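Local coordinates for protein kinase domain-containing protein (Chaetomium thermophilum, PDB 6Z3U) that probably phosphorylates serine and threonine residues of proteins, including the RNA polymerase II tail, as the cyclin-dependent kinase of the CAK complex, at residues N85-K97 and A104-N116. Numbering follows the deposited sequence.
Sequences NEAEKRKYIKGKK and ANVYLGHSRDDPN
Strands 92-97 and 104-111 run antiparallel, Ile93 and His110 exchanging backbone bonds (Ile93 N to His110 O, 2.9 Å), while the register slips by one residue, Gly95 and Lys96 together lying across from Leu108, consistent with a beta bulge. This is the first hairpin of the kinase N-lobe, whose connecting loop is the glycine-rich loop predicted to bind ATP. On one face, Lys94 bends at its third torsion (chi3 70°) and lays its chain over the Tyr107 ring: CE sits above the ring centre, 3.8 Å from the centroid, and NZ makes a cation-pi contact at 4.1 Å. Lys97 runs alongside the same ring, its CG 3.7 Å from Tyr107 CE1. An alanine in place of Tyr107 would probably leave the Lys94 ammonium without its aromatic partner and both lysine chains freer to swing. On the opposite face, Ile93 CB rests over the His110 imidazole, 4.1 Å from its centroid, and CD1 continues to Arg112 CB. Arg112 N bonds Lys91 O (3.0 Å), and its guanidinium reaches back to the type I turn from Lys89 to Tyr92, where NH2 weakly bonds Arg90 O at 3.4 Å. With lysines at one end and two arginines at the other, the hairpin relies on backbone hydrogen bonds and aromatic and aliphatic packing, not inter-strand salt bridges.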
loop_
_atom_site.group_PDB
_atom_site.type_symbol
_atom_site.label_atom_id
_atom_site.label_comp_id
_atom_site.label_asym_id
_atom_site.label_seq_id
_atom_site.Cartn_x
_atom_site.Cartn_y
_atom_site.Cartn_z
ATOM N N ASN B 85 -4.677 3.489 22.153
ATOM C CA ASN B 85 -3.277 3.309 21.784
ATOM C C ASN B 85 -2.443 2.912 22.993
ATOM O O ASN B 85 -1.530 2.086 22.882
ATOM C CB ASN B 85 -2.720 4.585 21.153
ATOM C CG ASN B 85 -2.738 4.546 19.633
ATOM O OD1 ASN B 85 -2.385 3.535 19.022
ATOM N ND2 ASN B 85 -3.138 5.653 19.017
ATOM N N GLU B 86 -2.731 3.496 24.157
ATOM C CA GLU B 86 -1.989 3.123 25.355
ATOM C C GLU B 86 -2.297 1.686 25.758
ATOM O O GLU B 86 -1.413 0.963 26.231
ATOM C CB GLU B 86 -2.318 4.079 26.500
ATOM C CG GLU B 86 -1.986 5.542 26.211
ATOM C CD GLU B 86 -0.647 5.732 25.519
ATOM O OE1 GLU B 86 0.357 5.147 25.977
ATOM O OE2 GLU B 86 -0.609 6.462 24.503
ATOM N N ALA B 87 -3.547 1.254 25.567
ATOM C CA ALA B 87 -3.896 -0.136 25.835
ATOM C C ALA B 87 -3.128 -1.087 24.929
ATOM O O ALA B 87 -2.768 -2.193 25.352
ATOM C CB ALA B 87 -5.400 -0.342 25.661
ATOM N N GLU B 88 -2.864 -0.679 23.687
ATOM C CA GLU B 88 -2.102 -1.520 22.772
ATOM C C GLU B 88 -0.617 -1.505 23.108
ATOM O O GLU B 88 0.066 -2.524 22.961
ATOM C CB GLU B 88 -2.319 -1.057 21.332
ATOM C CG GLU B 88 -1.832 -2.041 20.286
ATOM C CD GLU B 88 -2.685 -3.293 20.222
ATOM O OE1 GLU B 88 -2.193 -4.323 19.714
ATOM O OE2 GLU B 88 -3.845 -3.247 20.684
ATOM N N LYS B 89 -0.097 -0.356 23.544
ATOM C CA LYS B 89 1.298 -0.300 23.964
ATOM C C LYS B 89 1.535 -1.149 25.207
ATOM O O LYS B 89 2.641 -1.669 25.399
ATOM C CB LYS B 89 1.714 1.150 24.206
ATOM C CG LYS B 89 3.174 1.314 24.593
ATOM C CD LYS B 89 3.570 2.781 24.641
ATOM C CE LYS B 89 5.054 2.949 24.931
ATOM N NZ LYS B 89 5.423 4.372 25.170
ATOM N N ARG B 90 0.518 -1.297 26.061
ATOM C CA ARG B 90 0.645 -2.144 27.240
ATOM C C ARG B 90 0.753 -3.620 26.884
ATOM O O ARG B 90 1.212 -4.412 27.714
ATOM C CB ARG B 90 -0.546 -1.939 28.181
ATOM C CG ARG B 90 -0.358 -0.809 29.184
ATOM C CD ARG B 90 -1.424 -0.826 30.284
ATOM N NE ARG B 90 -2.679 -0.197 29.869
ATOM C CZ ARG B 90 -3.780 -0.851 29.498
ATOM N NH1 ARG B 90 -3.814 -2.178 29.484
ATOM N NH2 ARG B 90 -4.858 -0.166 29.141
ATOM N N LYS B 91 0.337 -4.009 25.676
ATOM C CA LYS B 91 0.374 -5.415 25.293
ATOM C C LYS B 91 1.795 -5.943 25.157
ATOM O O LYS B 91 2.002 -7.156 25.254
ATOM C CB LYS B 91 -0.397 -5.620 23.988
ATOM C CG LYS B 91 -1.844 -6.037 24.209
ATOM C CD LYS B 91 -2.586 -6.267 22.903
ATOM C CE LYS B 91 -4.078 -6.441 23.151
ATOM N NZ LYS B 91 -4.861 -6.521 21.887
ATOM N N TYR B 92 2.774 -5.068 24.944
ATOM C CA TYR B 92 4.148 -5.480 24.693
ATOM C C TYR B 92 5.069 -4.727 25.638
ATOM O O TYR B 92 4.981 -3.500 25.751
ATOM C CB TYR B 92 4.522 -5.227 23.231
ATOM C CG TYR B 92 3.566 -5.900 22.275
ATOM C CD1 TYR B 92 2.559 -5.179 21.645
ATOM C CD2 TYR B 92 3.644 -7.263 22.029
ATOM C CE1 TYR B 92 1.671 -5.792 20.782
ATOM C CE2 TYR B 92 2.762 -7.886 21.165
ATOM C CZ TYR B 92 1.777 -7.147 20.546
ATOM O OH TYR B 92 0.893 -7.762 19.688
ATOM N N ILE B 93 5.943 -5.465 26.316
ATOM C CA ILE B 93 6.854 -4.911 27.310
ATOM C C ILE B 93 8.198 -4.671 26.640
ATOM O O ILE B 93 8.799 -5.600 26.088
ATOM C CB ILE B 93 6.999 -5.856 28.513
ATOM C CG1 ILE B 93 5.657 -5.992 29.236
ATOM C CG2 ILE B 93 8.079 -5.354 29.455
ATOM C CD1 ILE B 93 5.550 -7.232 30.095
ATOM N N LYS B 94 8.688 -3.437 26.713
ATOM C CA LYS B 94 9.938 -3.079 26.055
ATOM C C LYS B 94 11.127 -3.530 26.894
ATOM O O LYS B 94 11.102 -3.451 28.126
ATOM C CB LYS B 94 9.996 -1.569 25.815
ATOM C CG LYS B 94 10.594 -1.184 24.467
ATOM C CD LYS B 94 10.527 0.317 24.210
ATOM C CE LYS B 94 11.465 1.098 25.116
ATOM N NZ LYS B 94 11.347 2.567 24.895
ATOM N N GLY B 95 12.168 -4.015 26.218
ATOM C CA GLY B 95 13.349 -4.548 26.871
ATOM C C GLY B 95 14.622 -3.897 26.361
ATOM O O GLY B 95 14.702 -2.681 26.174
ATOM N N LYS B 96 15.635 -4.737 26.144
ATOM C CA LYS B 96 16.945 -4.268 25.713
ATOM C C LYS B 96 16.854 -3.490 24.404
ATOM O O LYS B 96 15.995 -3.746 23.557
ATOM C CB LYS B 96 17.895 -5.454 25.530
ATOM C CG LYS B 96 18.317 -6.130 26.822
ATOM C CD LYS B 96 19.111 -7.401 26.547
ATOM C CE LYS B 96 19.761 -7.953 27.812
ATOM N NZ LYS B 96 20.738 -7.004 28.424
ATOM N N LYS B 97 17.770 -2.536 24.241
ATOM C CA LYS B 97 17.898 -1.764 23.005
ATOM C C LYS B 97 18.829 -2.529 22.074
ATOM O O LYS B 97 20.051 -2.501 22.238
ATOM C CB LYS B 97 18.433 -0.367 23.293
ATOM C CG LYS B 97 18.505 0.545 22.073
ATOM C CD LYS B 97 19.223 1.846 22.411
ATOM C CE LYS B 97 18.472 3.068 21.908
ATOM N NZ LYS B 97 19.174 4.332 22.277
ATOM N N ALA B 104 15.292 5.138 13.303
ATOM C CA ALA B 104 14.519 4.264 14.171
ATOM C C ALA B 104 15.417 3.686 15.253
ATOM O O ALA B 104 16.640 3.618 15.107
ATOM C CB ALA B 104 13.856 3.131 13.377
ATOM N N ASN B 105 14.785 3.266 16.347
ATOM C CA ASN B 105 15.441 2.539 17.424
ATOM C C ASN B 105 14.705 1.224 17.627
ATOM O O ASN B 105 13.472 1.203 17.691
ATOM C CB ASN B 105 15.458 3.346 18.727
ATOM C CG ASN B 105 16.454 4.490 18.692
ATOM O OD1 ASN B 105 17.367 4.508 17.867
ATOM N ND2 ASN B 105 16.286 5.449 19.596
ATOM N N VAL B 106 15.460 0.133 17.721
ATOM C CA VAL B 106 14.908 -1.207 17.857
ATOM C C VAL B 106 15.096 -1.668 19.294
ATOM O O VAL B 106 16.190 -1.542 19.856
ATOM C CB VAL B 106 15.580 -2.189 16.883
ATOM C CG1 VAL B 106 14.839 -3.514 16.880
ATOM C CG2 VAL B 106 15.644 -1.587 15.492
ATOM N N TYR B 107 14.035 -2.215 19.882
ATOM C CA TYR B 107 14.069 -2.723 21.245
ATOM C C TYR B 107 13.522 -4.141 21.274
ATOM O O TYR B 107 12.585 -4.469 20.541
ATOM C CB TYR B 107 13.248 -1.845 22.196
ATOM C CG TYR B 107 13.702 -0.404 22.274
ATOM C CD1 TYR B 107 14.687 -0.016 23.172
ATOM C CD2 TYR B 107 13.135 0.569 21.462
ATOM C CE1 TYR B 107 15.103 1.297 23.253
ATOM C CE2 TYR B 107 13.544 1.886 21.536
ATOM C CZ TYR B 107 14.527 2.244 22.433
ATOM O OH TYR B 107 14.940 3.554 22.514
ATOM N N LEU B 108 14.112 -4.977 22.121
ATOM C CA LEU B 108 13.550 -6.294 22.377
ATOM C C LEU B 108 12.305 -6.160 23.244
ATOM O O LEU B 108 12.258 -5.342 24.166
ATOM C CB LEU B 108 14.583 -7.190 23.060
ATOM C CG LEU B 108 14.107 -8.542 23.601
ATOM C CD1 LEU B 108 13.800 -9.514 22.471
ATOM C CD2 LEU B 108 15.147 -9.125 24.551
ATOM N N GLY B 109 11.289 -6.969 22.943
ATOM C CA GLY B 109 10.055 -6.934 23.703
ATOM C C GLY B 109 9.386 -8.291 23.734
ATOM O O GLY B 109 9.795 -9.228 23.045
ATOM N N HIS B 110 8.330 -8.379 24.539
ATOM C CA HIS B 110 7.596 -9.626 24.690
ATOM C C HIS B 110 6.195 -9.322 25.199
ATOM O O HIS B 110 5.989 -8.379 25.966
ATOM C CB HIS B 110 8.308 -10.586 25.649
ATOM C CG HIS B 110 8.536 -10.017 27.015
ATOM N ND1 HIS B 110 9.723 -9.421 27.385
ATOM C CD2 HIS B 110 7.730 -9.958 28.102
ATOM C CE1 HIS B 110 9.638 -9.017 28.640
ATOM N NE2 HIS B 110 8.439 -9.330 29.099
ATOM N N SER B 111 5.242 -10.145 24.769
ATOM C CA SER B 111 3.857 -9.967 25.182
ATOM C C SER B 111 3.729 -10.067 26.696
ATOM O O SER B 111 4.417 -10.859 27.346
ATOM C CB SER B 111 2.970 -11.015 24.507
ATOM O OG SER B 111 1.627 -10.906 24.945
ATOM N N ARG B 112 2.845 -9.241 27.263
ATOM C CA ARG B 112 2.598 -9.312 28.698
ATOM C C ARG B 112 1.837 -10.580 29.071
ATOM O O ARG B 112 2.033 -11.116 30.168
ATOM C CB ARG B 112 1.845 -8.064 29.174
ATOM C CG ARG B 112 0.326 -8.082 28.989
ATOM C CD ARG B 112 -0.313 -6.853 29.638
ATOM N NE ARG B 112 -1.775 -6.886 29.596
ATOM C CZ ARG B 112 -2.516 -6.382 28.609
ATOM N NH1 ARG B 112 -3.838 -6.467 28.662
ATOM N NH2 ARG B 112 -1.943 -5.766 27.586
ATOM N N ASP B 113 0.976 -11.073 28.180
ATOM C CA ASP B 113 0.215 -12.285 28.458
ATOM C C ASP B 113 1.037 -13.553 28.268
ATOM O O ASP B 113 0.662 -14.604 28.800
ATOM C CB ASP B 113 -1.027 -12.339 27.566
ATOM C CG ASP B 113 -1.889 -11.097 27.689
ATOM O OD1 ASP B 113 -1.974 -10.538 28.804
ATOM O OD2 ASP B 113 -2.481 -10.679 26.671
ATOM N N ASP B 114 2.142 -13.484 27.529
ATOM C CA ASP B 114 3.008 -14.643 27.306
ATOM C C ASP B 114 4.449 -14.173 27.199
ATOM O O ASP B 114 4.990 -14.009 26.101
ATOM C CB ASP B 114 2.596 -15.409 26.048
ATOM C CG ASP B 114 3.288 -16.753 25.931
ATOM O OD1 ASP B 114 4.404 -16.901 26.474
ATOM O OD2 ASP B 114 2.717 -17.664 25.298
ATOM N N PRO B 115 5.111 -13.947 28.338
ATOM C CA PRO B 115 6.484 -13.415 28.288
ATOM C C PRO B 115 7.451 -14.274 27.489
ATOM O O PRO B 115 8.543 -13.796 27.156
ATOM C CB PRO B 115 6.887 -13.348 29.768
ATOM C CG PRO B 115 5.593 -13.253 30.508
ATOM C CD PRO B 115 4.613 -14.070 29.719
ATOM N N ASN B 116 7.101 -15.524 27.178
ATOM C CA ASN B 116 7.948 -16.335 26.312
ATOM C C ASN B 116 7.809 -15.943 24.846
ATOM O O ASN B 116 8.708 -16.237 24.052
ATOM C CB ASN B 116 7.618 -17.819 26.478
ATOM C CG ASN B 116 7.672 -18.271 27.925
ATOM O OD1 ASN B 116 6.642 -18.376 28.592
ATOM N ND2 ASN B 116 8.876 -18.533 28.420
#